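Local coordinates for petrobactin biosynthesis protein AsbB (Bacillus anthracis, PDB 3TO3) that catalyses the ATP-dependent condensation of spermidine with citryl-spermidine intermediates in the biosynthesis of the siderophore petrobactin, at residues N306-R311 / K574-I579; H161-S166 / F513-G518; K168-I171 / D177-R180. One frame throughout, in Å; residues are numbered along the deposited sequence.

Overall arrangement
From the N terminus, the loop between helices 150-156 and 175-181 comes first: its residues 161-166 open contact 2, and residues 168-171 then form contact 3 with helix 175-181. That short loop is thus nested inside the much longer one of contact 2, which closes at 513-518 on helix 502-528. Meanwhile the hairpin at 306-311 has opened contact 1, which closes only at 574-579, so contacts 1 and 2 cross. Both touch ATP and tie the IucA/IucC part of the chain to the FhuF-like part. Arg576 of contact 1 reaches Ser166 of contact 2, and Asn306 of contact 1 meets Arg170 of contact 3, so that the loop links all three.

Contact 1 (N306-R311 / K574-I579); sequences NTSTLR and KRRLYI. With ATP (adenosine-5'-triphosphate), chain E.
Arg576 reaches from the loop after strand 566-570 to Ser308, which lies in the type I' turn Asn306-Thr309. Its CB starts toward the turn. CG is anti to the carbonyl carbon (chi1 -39°) and lies 4.2 Å from Ser308 OG, and bends at the next two torsions carry the chain past the serine. CD packs 3.4 Å from Ser308 CB, but the serine hydroxyl is modelled too close to CD, and its short approach to NE, which is no hydrogen bond, is doubtful with it. At the tip NH2 is hydrogen-bonded to Ser166, while Ser308 OG bonds to Glu124. Ser308 OG and Arg576 NH2 thus find their hydrogen-bond partners outside the two segments, and what joins the two residues directly is the contact of Ser308 CB with Arg576 CD.

At the far end of the hairpin Arg311 serves the nucleotide. Bends at chi2 and chi3 fold it back along its strand, where NE donates to Thr309 O (3.3 Å, 161°) from above the carbonyl plane. This bond is consistent with a guanidinium held so that NH1 gives O1A of the ATP alpha-phosphate, which lies at its edge, a somewhat bent hydrogen bond (2.6 Å, 143°); the positive charge would be expected to steady this anionic oxygen.

The turn joins strands 297-306 and 309-311 of the mixed sheet as a tight antiparallel hairpin. Its tip points to the loop 574-579, whose Arg576 and Leu577 also rest on Phe121 of helix 115-138, the helix that supplies Glu124.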
loop_
_atom_site.group_PDB
_atom_site.type_symbol
_atom_site.label_atom_id
_atom_site.label_comp_id
_atom_site.label_asym_id
_atom_site.label_seq_id
_atom_site.Cartn_x
_atom_site.Cartn_y
_atom_site.Cartn_z
ATOM N N ASN B 306 -3.559 5.528 -10.304
ATOM C CA ASN B 306 -4.592 5.370 -11.308
ATOM C C ASN B 306 -3.942 5.203 -12.656
ATOM O O ASN B 306 -3.184 6.078 -13.090
ATOM C CB ASN B 306 -5.459 6.611 -11.344
ATOM C CG ASN B 306 -6.873 6.309 -11.040
ATOM O OD1 ASN B 306 -7.277 5.150 -11.069
ATOM N ND2 ASN B 306 -7.651 7.342 -10.741
ATOM N N THR B 307 -4.239 4.092 -13.322
ATOM C CA THR B 307 -3.634 3.786 -14.616
ATOM C C THR B 307 -2.118 3.559 -14.498
ATOM O O THR B 307 -1.356 3.838 -15.426
ATOM C CB THR B 307 -3.986 4.856 -15.702
ATOM O OG1 THR B 307 -3.994 4.244 -16.996
ATOM C CG2 THR B 307 -3.001 6.037 -15.699
ATOM N N SER B 308 -1.705 3.047 -13.340
ATOM C CA SER B 308 -0.330 2.580 -13.116
ATOM C C SER B 308 0.708 3.641 -12.701
ATOM O O SER B 308 1.861 3.296 -12.413
ATOM C CB SER B 308 0.166 1.753 -14.312
ATOM O OG SER B 308 -0.749 0.708 -14.617
ATOM N N THR B 309 0.308 4.911 -12.661
ATOM C CA THR B 309 1.213 5.988 -12.244
ATOM C C THR B 309 0.733 6.744 -11.003
ATOM O O THR B 309 -0.465 6.997 -10.852
ATOM C CB THR B 309 1.363 7.029 -13.349
ATOM O OG1 THR B 309 0.900 6.478 -14.593
ATOM C CG2 THR B 309 2.817 7.486 -13.450
ATOM N N LEU B 310 1.674 7.123 -10.134
ATOM C CA LEU B 310 1.391 8.035 -9.015
ATOM C C LEU B 310 0.940 9.451 -9.454
ATOM O O LEU B 310 1.542 10.067 -10.333
ATOM C CB LEU B 310 2.592 8.155 -8.070
ATOM C CG LEU B 310 2.643 7.246 -6.845
ATOM C CD1 LEU B 310 3.613 7.829 -5.836
ATOM C CD2 LEU B 310 1.267 7.073 -6.206
ATOM N N ARG B 311 -0.069 9.965 -8.748
ATOM C CA ARG B 311 -0.796 11.225 -9.006
ATOM C C ARG B 311 -0.098 12.428 -8.328
ATOM O O ARG B 311 -0.712 13.437 -7.973
ATOM C CB ARG B 311 -2.289 11.126 -8.696
ATOM C CG ARG B 311 -3.050 10.149 -9.597
ATOM C CD ARG B 311 -2.908 10.512 -11.085
ATOM N NE ARG B 311 -1.723 9.905 -11.699
ATOM C CZ ARG B 311 -1.161 10.323 -12.836
ATOM N NH1 ARG B 311 -1.669 11.357 -13.499
ATOM N NH2 ARG B 311 -0.085 9.710 -13.316
ATOM N N LYS B 574 2.150 -3.049 -22.672
ATOM C CA LYS B 574 3.409 -3.778 -22.556
ATOM C C LYS B 574 4.256 -3.223 -21.407
ATOM O O LYS B 574 4.952 -3.971 -20.686
ATOM C CB LYS B 574 4.210 -3.741 -23.860
ATOM C CG LYS B 574 5.445 -4.622 -23.833
ATOM C CD LYS B 574 6.072 -4.639 -25.230
ATOM C CE LYS B 574 7.299 -5.564 -25.337
ATOM N NZ LYS B 574 6.904 -6.981 -25.625
ATOM N N ARG B 575 4.168 -1.912 -21.223
ATOM C CA ARG B 575 4.969 -1.242 -20.216
ATOM C C ARG B 575 4.660 -1.711 -18.784
ATOM O O ARG B 575 5.510 -1.629 -17.898
ATOM C CB ARG B 575 4.802 0.270 -20.360
ATOM C CG ARG B 575 5.816 1.088 -19.585
ATOM C CD ARG B 575 6.081 2.386 -20.315
ATOM N NE ARG B 575 5.072 2.616 -21.350
ATOM C CZ ARG B 575 5.207 3.490 -22.341
ATOM N NH1 ARG B 575 4.242 3.633 -23.238
ATOM N NH2 ARG B 575 6.313 4.217 -22.439
ATOM N N ARG B 576 3.447 -2.216 -18.572
ATOM C CA ARG B 576 2.999 -2.636 -17.252
ATOM C C ARG B 576 3.431 -4.046 -16.937
ATOM O O ARG B 576 3.268 -4.489 -15.789
ATOM C CB ARG B 576 1.467 -2.598 -17.162
ATOM C CG ARG B 576 0.827 -1.425 -17.854
ATOM C CD ARG B 576 0.237 -0.446 -16.861
ATOM N NE ARG B 576 -1.214 -0.588 -16.777
ATOM C CZ ARG B 576 -2.069 -0.043 -17.645
ATOM N NH1 ARG B 576 -1.613 0.685 -18.661
ATOM N NH2 ARG B 576 -3.382 -0.227 -17.504
ATOM N N LEU B 577 3.858 -4.792 -17.961
ATOM C CA LEU B 577 4.356 -6.166 -17.755
ATOM C C LEU B 577 5.881 -6.381 -17.716
ATOM O O LEU B 577 6.329 -7.518 -17.579
ATOM C CB LEU B 577 3.721 -7.115 -18.775
ATOM C CG LEU B 577 2.209 -6.886 -18.894
ATOM C CD1 LEU B 577 1.702 -7.473 -20.173
ATOM C CD2 LEU B 577 1.453 -7.429 -17.682
ATOM N N TYR B 578 6.678 -5.326 -17.896
ATOM C CA TYR B 578 8.150 -5.479 -17.928
ATOM C C TYR B 578 8.860 -4.398 -17.128
ATOM O O TYR B 578 8.418 -3.247 -17.109
ATOM C CB TYR B 578 8.679 -5.487 -19.378
ATOM C CG TYR B 578 8.108 -6.622 -20.181
ATOM C CD1 TYR B 578 8.731 -7.868 -20.211
ATOM C CD2 TYR B 578 6.914 -6.471 -20.855
ATOM C CE1 TYR B 578 8.182 -8.916 -20.923
ATOM C CE2 TYR B 578 6.347 -7.513 -21.559
ATOM C CZ TYR B 578 6.981 -8.733 -21.595
ATOM O OH TYR B 578 6.404 -9.764 -22.301
ATOM N N ILE B 579 9.941 -4.766 -16.445
ATOM C CA ILE B 579 10.778 -3.774 -15.791
ATOM C C ILE B 579 11.492 -3.044 -16.915
ATOM O O ILE B 579 11.345 -1.834 -17.116
ATOM C CB ILE B 579 11.848 -4.443 -14.891
ATOM C CG1 ILE B 579 11.212 -5.253 -13.741
ATOM C CG2 ILE B 579 12.854 -3.411 -14.378
ATOM C CD1 ILE B 579 10.690 -4.425 -12.559
HETATM P PB ATP E . -4.589 15.166 -14.807
HETATM O O1B ATP E . -4.748 15.211 -13.309
HETATM O O2B ATP E . -3.127 15.246 -15.162
HETATM O O3B ATP E . -5.397 16.347 -15.458
HETATM P PA ATP E . -4.647 12.455 -15.001
HETATM O O1A ATP E . -4.004 12.542 -13.631
HETATM O O2A ATP E . -3.679 11.972 -16.075
HETATM O O3A ATP E . -5.193 13.853 -15.405
HETATM O "O5'" ATP E . -5.849 11.450 -14.883
HETATM C "C5'" ATP E . -6.967 11.585 -15.678
HETATM C "C4'" ATP E . -7.814 10.448 -15.792
HETATM O "O4'" ATP E . -8.651 10.573 -16.991
HETATM C "C3'" ATP E . -7.013 9.216 -15.978
HETATM O "O3'" ATP E . -7.277 8.325 -14.964
HETATM C "C2'" ATP E . -7.439 8.679 -17.283
HETATM O "O2'" ATP E . -7.468 7.315 -17.264
HETATM C "C1'" ATP E . -8.805 9.258 -17.431
HETATM N N9 ATP E . -9.373 9.185 -18.751
HETATM C C8 ATP E . -10.598 8.698 -19.016
HETATM N N7 ATP E . -10.797 8.787 -20.338
HETATM C C5 ATP E . -9.708 9.337 -20.921
HETATM C C6 ATP E . -9.386 9.657 -22.247
HETATM N N6 ATP E . -10.334 9.385 -23.292
HETATM N N1 ATP E . -8.183 10.216 -22.516
HETATM C C2 ATP E . -7.304 10.461 -21.522
HETATM N N3 ATP E . -7.585 10.161 -20.233
HETATM C C4 ATP E . -8.777 9.599 -19.901
#

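Contact 2 (H161-S166 / F513-G518); sequences HPYHPS and FLFNVG. With ATP (adenosine-5'-triphosphate), chain E.
Tyr163 and Phe515 form a T-shaped aromatic pair beside the adenine end of the ATP pocket, joining the loop that carries His161 and Pro162 to helix 502-528. CE1 of Phe515 stands over the centre of one Tyr163 face, 4.0 Å from Tyr163 CD1. The ring centroids are 5.3 Å apart and the planes are turned by 80°. With CG anti to its backbone N (chi1 -174°), the tyrosine ring swings out to the helix, and its OH is held by Glu38.

The same loop meets the nucleotide through His161, whose CD2 lies 3.4 Å from ATP C5 in an oblique approach. Two neighbours probably restrain its ring: ND1 accepts the Tyr163 N-H at 3.0 Å in the ring plane (153°), and His164 CD2 covers the centre of one face. One residue on from Phe515, Asn516 OD1 is hydrogen-bonded to the OH of Tyr391, an ATP-binding residue, so this helix reaches the site as a second shell.

The chemistry across the contact itself is apolar: the CE1 edge of Phe515 against the pi face of Tyr163, a buried tyrosine whose polar end is engaged by a carboxylate.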
loop_
_atom_site.group_PDB
_atom_site.type_symbol
_atom_site.label_atom_id
_atom_site.label_comp_id
_atom_site.label_asym_id
_atom_site.label_seq_id
_atom_site.Cartn_x
_atom_site.Cartn_y
_atom_site.Cartn_z
ATOM N N HIS B 161 -11.307 5.414 -19.260
ATOM C CA HIS B 161 -10.585 5.175 -20.490
ATOM C C HIS B 161 -11.054 3.931 -21.251
ATOM O O HIS B 161 -11.203 2.857 -20.676
ATOM C CB HIS B 161 -9.096 5.074 -20.173
ATOM C CG HIS B 161 -8.225 5.561 -21.273
ATOM N ND1 HIS B 161 -7.984 4.812 -22.408
ATOM C CD2 HIS B 161 -7.542 6.726 -21.426
ATOM C CE1 HIS B 161 -7.185 5.499 -23.212
ATOM N NE2 HIS B 161 -6.903 6.663 -22.642
ATOM N N PRO B 162 -11.322 4.108 -22.548
ATOM C CA PRO B 162 -11.739 3.118 -23.571
ATOM C C PRO B 162 -10.601 2.161 -24.026
ATOM O O PRO B 162 -10.861 1.133 -24.671
ATOM C CB PRO B 162 -12.277 3.999 -24.724
ATOM C CG PRO B 162 -11.417 5.303 -24.605
ATOM C CD PRO B 162 -11.112 5.468 -23.113
ATOM N N TYR B 163 -9.352 2.526 -23.734
ATOM C CA TYR B 163 -8.217 1.669 -24.070
ATOM C C TYR B 163 -7.630 0.925 -22.875
ATOM O O TYR B 163 -7.643 -0.318 -22.848
ATOM C CB TYR B 163 -7.121 2.448 -24.763
ATOM C CG TYR B 163 -6.019 1.562 -25.250
ATOM C CD1 TYR B 163 -6.031 1.074 -26.546
ATOM C CD2 TYR B 163 -4.956 1.206 -24.416
ATOM C CE1 TYR B 163 -5.018 0.260 -27.004
ATOM C CE2 TYR B 163 -3.947 0.391 -24.868
ATOM C CZ TYR B 163 -3.980 -0.082 -26.165
ATOM O OH TYR B 163 -2.985 -0.888 -26.651
ATOM N N HIS B 164 -7.101 1.680 -21.906
ATOM C CA HIS B 164 -6.399 1.083 -20.760
ATOM C C HIS B 164 -7.291 0.096 -20.037
ATOM O O HIS B 164 -8.336 0.476 -19.529
ATOM C CB HIS B 164 -5.920 2.139 -19.746
ATOM C CG HIS B 164 -4.825 3.014 -20.256
ATOM N ND1 HIS B 164 -3.574 2.529 -20.570
ATOM C CD2 HIS B 164 -4.781 4.352 -20.477
ATOM C CE1 HIS B 164 -2.809 3.530 -20.973
ATOM N NE2 HIS B 164 -3.513 4.647 -20.919
ATOM N N PRO B 165 -6.871 -1.179 -19.976
ATOM C CA PRO B 165 -7.742 -2.153 -19.307
ATOM C C PRO B 165 -7.949 -1.876 -17.809
ATOM O O PRO B 165 -9.052 -2.152 -17.311
ATOM C CB PRO B 165 -7.078 -3.502 -19.601
ATOM C CG PRO B 165 -5.701 -3.164 -20.127
ATOM C CD PRO B 165 -5.798 -1.828 -20.749
ATOM N N SER B 166 -6.985 -1.322 -17.081
ATOM C CA SER B 166 -7.440 -0.838 -15.790
ATOM C C SER B 166 -7.539 0.706 -15.778
ATOM O O SER B 166 -6.563 1.412 -15.477
ATOM C CB SER B 166 -6.461 -1.318 -14.713
ATOM O OG SER B 166 -5.161 -0.867 -15.013
ATOM N N PHE B 513 -5.082 11.208 -32.571
ATOM C CA PHE B 513 -5.893 10.351 -33.450
ATOM C C PHE B 513 -6.093 8.959 -32.892
ATOM O O PHE B 513 -7.175 8.637 -32.463
ATOM C CB PHE B 513 -5.320 10.294 -34.870
ATOM C CG PHE B 513 -5.577 11.549 -35.670
ATOM C CD1 PHE B 513 -6.737 12.273 -35.483
ATOM C CD2 PHE B 513 -4.656 12.012 -36.579
ATOM C CE1 PHE B 513 -6.990 13.426 -36.202
ATOM C CE2 PHE B 513 -4.891 13.163 -37.286
ATOM C CZ PHE B 513 -6.063 13.879 -37.100
ATOM N N LEU B 514 -5.033 8.166 -32.859
ATOM C CA LEU B 514 -5.110 6.793 -32.416
ATOM C C LEU B 514 -5.805 6.627 -31.050
ATOM O O LEU B 514 -6.739 5.858 -30.946
ATOM C CB LEU B 514 -3.711 6.146 -32.440
ATOM C CG LEU B 514 -3.616 4.624 -32.260
ATOM C CD1 LEU B 514 -2.252 4.086 -32.709
ATOM C CD2 LEU B 514 -3.846 4.257 -30.817
ATOM N N PHE B 515 -5.372 7.333 -30.012
ATOM C CA PHE B 515 -5.968 7.130 -28.671
ATOM C C PHE B 515 -7.153 8.029 -28.345
ATOM O O PHE B 515 -7.719 7.918 -27.270
ATOM C CB PHE B 515 -4.932 7.291 -27.534
ATOM C CG PHE B 515 -3.886 6.224 -27.522
ATOM C CD1 PHE B 515 -4.238 4.890 -27.346
ATOM C CD2 PHE B 515 -2.532 6.550 -27.707
ATOM C CE1 PHE B 515 -3.259 3.891 -27.358
ATOM C CE2 PHE B 515 -1.541 5.559 -27.711
ATOM C CZ PHE B 515 -1.902 4.230 -27.541
ATOM N N ASN B 516 -7.492 8.955 -29.231
ATOM C CA ASN B 516 -8.550 9.880 -28.905
ATOM C C ASN B 516 -9.632 10.016 -30.004
ATOM O O ASN B 516 -10.686 9.408 -29.896
ATOM C CB ASN B 516 -7.867 11.199 -28.581
ATOM C CG ASN B 516 -8.815 12.305 -28.323
ATOM O OD1 ASN B 516 -9.962 12.080 -27.964
ATOM N ND2 ASN B 516 -8.336 13.539 -28.487
ATOM N N VAL B 517 -9.319 10.700 -31.103
ATOM C CA VAL B 517 -10.312 11.026 -32.126
ATOM C C VAL B 517 -10.777 9.759 -32.822
ATOM O O VAL B 517 -11.881 9.696 -33.326
ATOM C CB VAL B 517 -9.766 12.073 -33.156
ATOM C CG1 VAL B 517 -10.567 12.087 -34.403
ATOM C CG2 VAL B 517 -9.728 13.475 -32.563
ATOM N N GLY B 518 -9.931 8.742 -32.809
ATOM C CA GLY B 518 -10.228 7.466 -33.419
ATOM C C GLY B 518 -11.357 6.732 -32.719
ATOM O O GLY B 518 -12.088 5.985 -33.352
HETATM P PB ATP E . -4.589 15.166 -14.807
HETATM O O1B ATP E . -4.748 15.211 -13.309
HETATM O O2B ATP E . -3.127 15.246 -15.162
HETATM O O3B ATP E . -5.397 16.347 -15.458
HETATM P PA ATP E . -4.647 12.455 -15.001
HETATM O O1A ATP E . -4.004 12.542 -13.631
HETATM O O2A ATP E . -3.679 11.972 -16.075
HETATM O O3A ATP E . -5.193 13.853 -15.405
HETATM O "O5'" ATP E . -5.849 11.450 -14.883
HETATM C "C5'" ATP E . -6.967 11.585 -15.678
HETATM C "C4'" ATP E . -7.814 10.448 -15.792
HETATM O "O4'" ATP E . -8.651 10.573 -16.991
HETATM C "C3'" ATP E . -7.013 9.216 -15.978
HETATM O "O3'" ATP E . -7.277 8.325 -14.964
HETATM C "C2'" ATP E . -7.439 8.679 -17.283
HETATM O "O2'" ATP E . -7.468 7.315 -17.264
HETATM C "C1'" ATP E . -8.805 9.258 -17.431
HETATM N N9 ATP E . -9.373 9.185 -18.751
HETATM C C8 ATP E . -10.598 8.698 -19.016
HETATM N N7 ATP E . -10.797 8.787 -20.338
HETATM C C5 ATP E . -9.708 9.337 -20.921
HETATM C C6 ATP E . -9.386 9.657 -22.247
HETATM N N6 ATP E . -10.334 9.385 -23.292
HETATM N N1 ATP E . -8.183 10.216 -22.516
HETATM C C2 ATP E . -7.304 10.461 -21.522
HETATM N N3 ATP E . -7.585 10.161 -20.233
HETATM C C4 ATP E . -8.777 9.599 -19.901
#

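Contact 3 (K168-I171 / D177-R180); sequences KARI and DNFR
Arg170 and Asn178 are the residues that meet where an irregular loop passes helix 175-181, with their CA atoms 8.2 Å apart. Arg170 has the left-handed backbone conformation of a G1 beta bulge: it and Ile171 both face Leu305 of strand 297-306, and Arg170 N is hydrogen-bonded to Asn306 OD1. The chain then turns within a few residues into the helix that carries Asn178.

Arg170 leaves the bulge toward the helix and runs extended from CG to NE, at about a right angle to the asparagine side chain. Asn178 turns its amide away from its own N, beside the carbonyl carbon (chi1 -172°), which brings it to the guanidinium. There NH1 donates to Asn178 OD1 at 2.7 Å (158°); the oxygen lies in the guanidinium plane, at its edge, whereas the donor is tilted 18° from the carbonyl plane. Asn178 OD1 also lies 3.3 Å from Arg170 CD. Lys168 CG covers one face of the guanidinium toward its rim. On the helix itself, Arg180 NH2 forms a salt bridge of 3.2 Å with Asp177 OD1, met from above the carboxylate plane.

Both contacting residues are buried, and NH1 has a second partner in the salt bridge to Glu184. The asparagine oxygen thus adds a neutral acceptor to a charged pair, probably fixing the guanidinium rotation of an arginine whose side chain packs against Met284, an ATP-binding residue.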
loop_
_atom_site.group_PDB
_atom_site.type_symbol
_atom_site.label_atom_id
_atom_site.label_comp_id
_atom_site.label_asym_id
_atom_site.label_seq_id
_atom_site.Cartn_x
_atom_site.Cartn_y
_atom_site.Cartn_z
ATOM N N LYS B 168 -9.925 2.431 -13.856
ATOM C CA LYS B 168 -10.320 2.714 -12.468
ATOM C C LYS B 168 -9.492 2.336 -11.214
ATOM O O LYS B 168 -10.074 2.244 -10.131
ATOM C CB LYS B 168 -11.831 2.569 -12.264
ATOM C CG LYS B 168 -12.457 3.842 -11.699
ATOM C CD LYS B 168 -13.968 3.809 -11.873
ATOM C CE LYS B 168 -14.392 4.674 -13.047
ATOM N NZ LYS B 168 -15.853 4.662 -13.213
ATOM N N ALA B 169 -8.259 1.879 -11.360
ATOM C CA ALA B 169 -7.592 1.181 -10.250
ATOM C C ALA B 169 -7.700 1.879 -8.900
ATOM O O ALA B 169 -8.102 1.250 -7.898
ATOM C CB ALA B 169 -6.142 0.920 -10.579
ATOM N N ARG B 170 -7.351 3.158 -8.882
ATOM C CA ARG B 170 -7.336 3.950 -7.651
ATOM C C ARG B 170 -6.670 3.239 -6.473
ATOM O O ARG B 170 -7.268 3.153 -5.395
ATOM C CB ARG B 170 -8.753 4.357 -7.246
ATOM C CG ARG B 170 -9.315 5.519 -8.031
ATOM C CD ARG B 170 -10.830 5.634 -7.883
ATOM N NE ARG B 170 -11.388 6.371 -9.004
ATOM C CZ ARG B 170 -12.665 6.726 -9.130
ATOM N NH1 ARG B 170 -13.553 6.401 -8.199
ATOM N NH2 ARG B 170 -13.052 7.387 -10.215
ATOM N N ILE B 171 -5.460 2.709 -6.668
ATOM C CA ILE B 171 -4.735 2.037 -5.569
ATOM C C ILE B 171 -4.435 3.039 -4.421
ATOM O O ILE B 171 -3.830 4.112 -4.615
ATOM C CB ILE B 171 -3.427 1.363 -6.069
ATOM C CG1 ILE B 171 -3.654 0.670 -7.427
ATOM C CG2 ILE B 171 -2.812 0.385 -4.992
ATOM C CD1 ILE B 171 -4.627 -0.474 -7.421
ATOM N N ASP B 177 -13.352 5.621 1.189
ATOM C CA ASP B 177 -12.671 6.723 0.535
ATOM C C ASP B 177 -13.133 6.894 -0.910
ATOM O O ASP B 177 -13.228 8.016 -1.417
ATOM C CB ASP B 177 -11.155 6.527 0.579
ATOM C CG ASP B 177 -10.547 6.928 1.929
ATOM O OD1 ASP B 177 -11.108 7.813 2.627
ATOM O OD2 ASP B 177 -9.496 6.352 2.278
ATOM N N ASN B 178 -13.415 5.783 -1.577
ATOM C CA ASN B 178 -13.839 5.862 -2.969
ATOM C C ASN B 178 -15.173 6.622 -3.074
ATOM O O ASN B 178 -15.336 7.514 -3.937
ATOM C CB ASN B 178 -13.960 4.464 -3.611
ATOM C CG ASN B 178 -14.213 4.549 -5.076
ATOM O OD1 ASN B 178 -13.396 5.154 -5.813
ATOM N ND2 ASN B 178 -15.370 4.018 -5.528
ATOM N N PHE B 179 -16.115 6.253 -2.198
ATOM C CA PHE B 179 -17.373 6.973 -2.044
ATOM C C PHE B 179 -17.156 8.465 -1.751
ATOM O O PHE B 179 -17.898 9.308 -2.248
ATOM C CB PHE B 179 -18.203 6.380 -0.930
ATOM C CG PHE B 179 -19.105 5.270 -1.370
ATOM C CD1 PHE B 179 -19.696 5.283 -2.609
ATOM C CD2 PHE B 179 -19.361 4.213 -0.538
ATOM C CE1 PHE B 179 -20.529 4.240 -2.998
ATOM C CE2 PHE B 179 -20.188 3.182 -0.928
ATOM C CZ PHE B 179 -20.771 3.198 -2.157
ATOM N N ARG B 180 -16.155 8.785 -0.941
ATOM C CA ARG B 180 -15.955 10.165 -0.546
ATOM C C ARG B 180 -15.355 11.011 -1.655
ATOM O O ARG B 180 -15.810 12.110 -1.914
ATOM C CB ARG B 180 -15.080 10.256 0.718
ATOM C CG ARG B 180 -15.811 9.958 2.015
ATOM C CD ARG B 180 -14.990 10.370 3.273
ATOM N NE ARG B 180 -14.031 9.342 3.676
ATOM C CZ ARG B 180 -14.233 8.434 4.631
ATOM N NH1 ARG B 180 -15.375 8.425 5.321
ATOM N NH2 ARG B 180 -13.285 7.531 4.901
#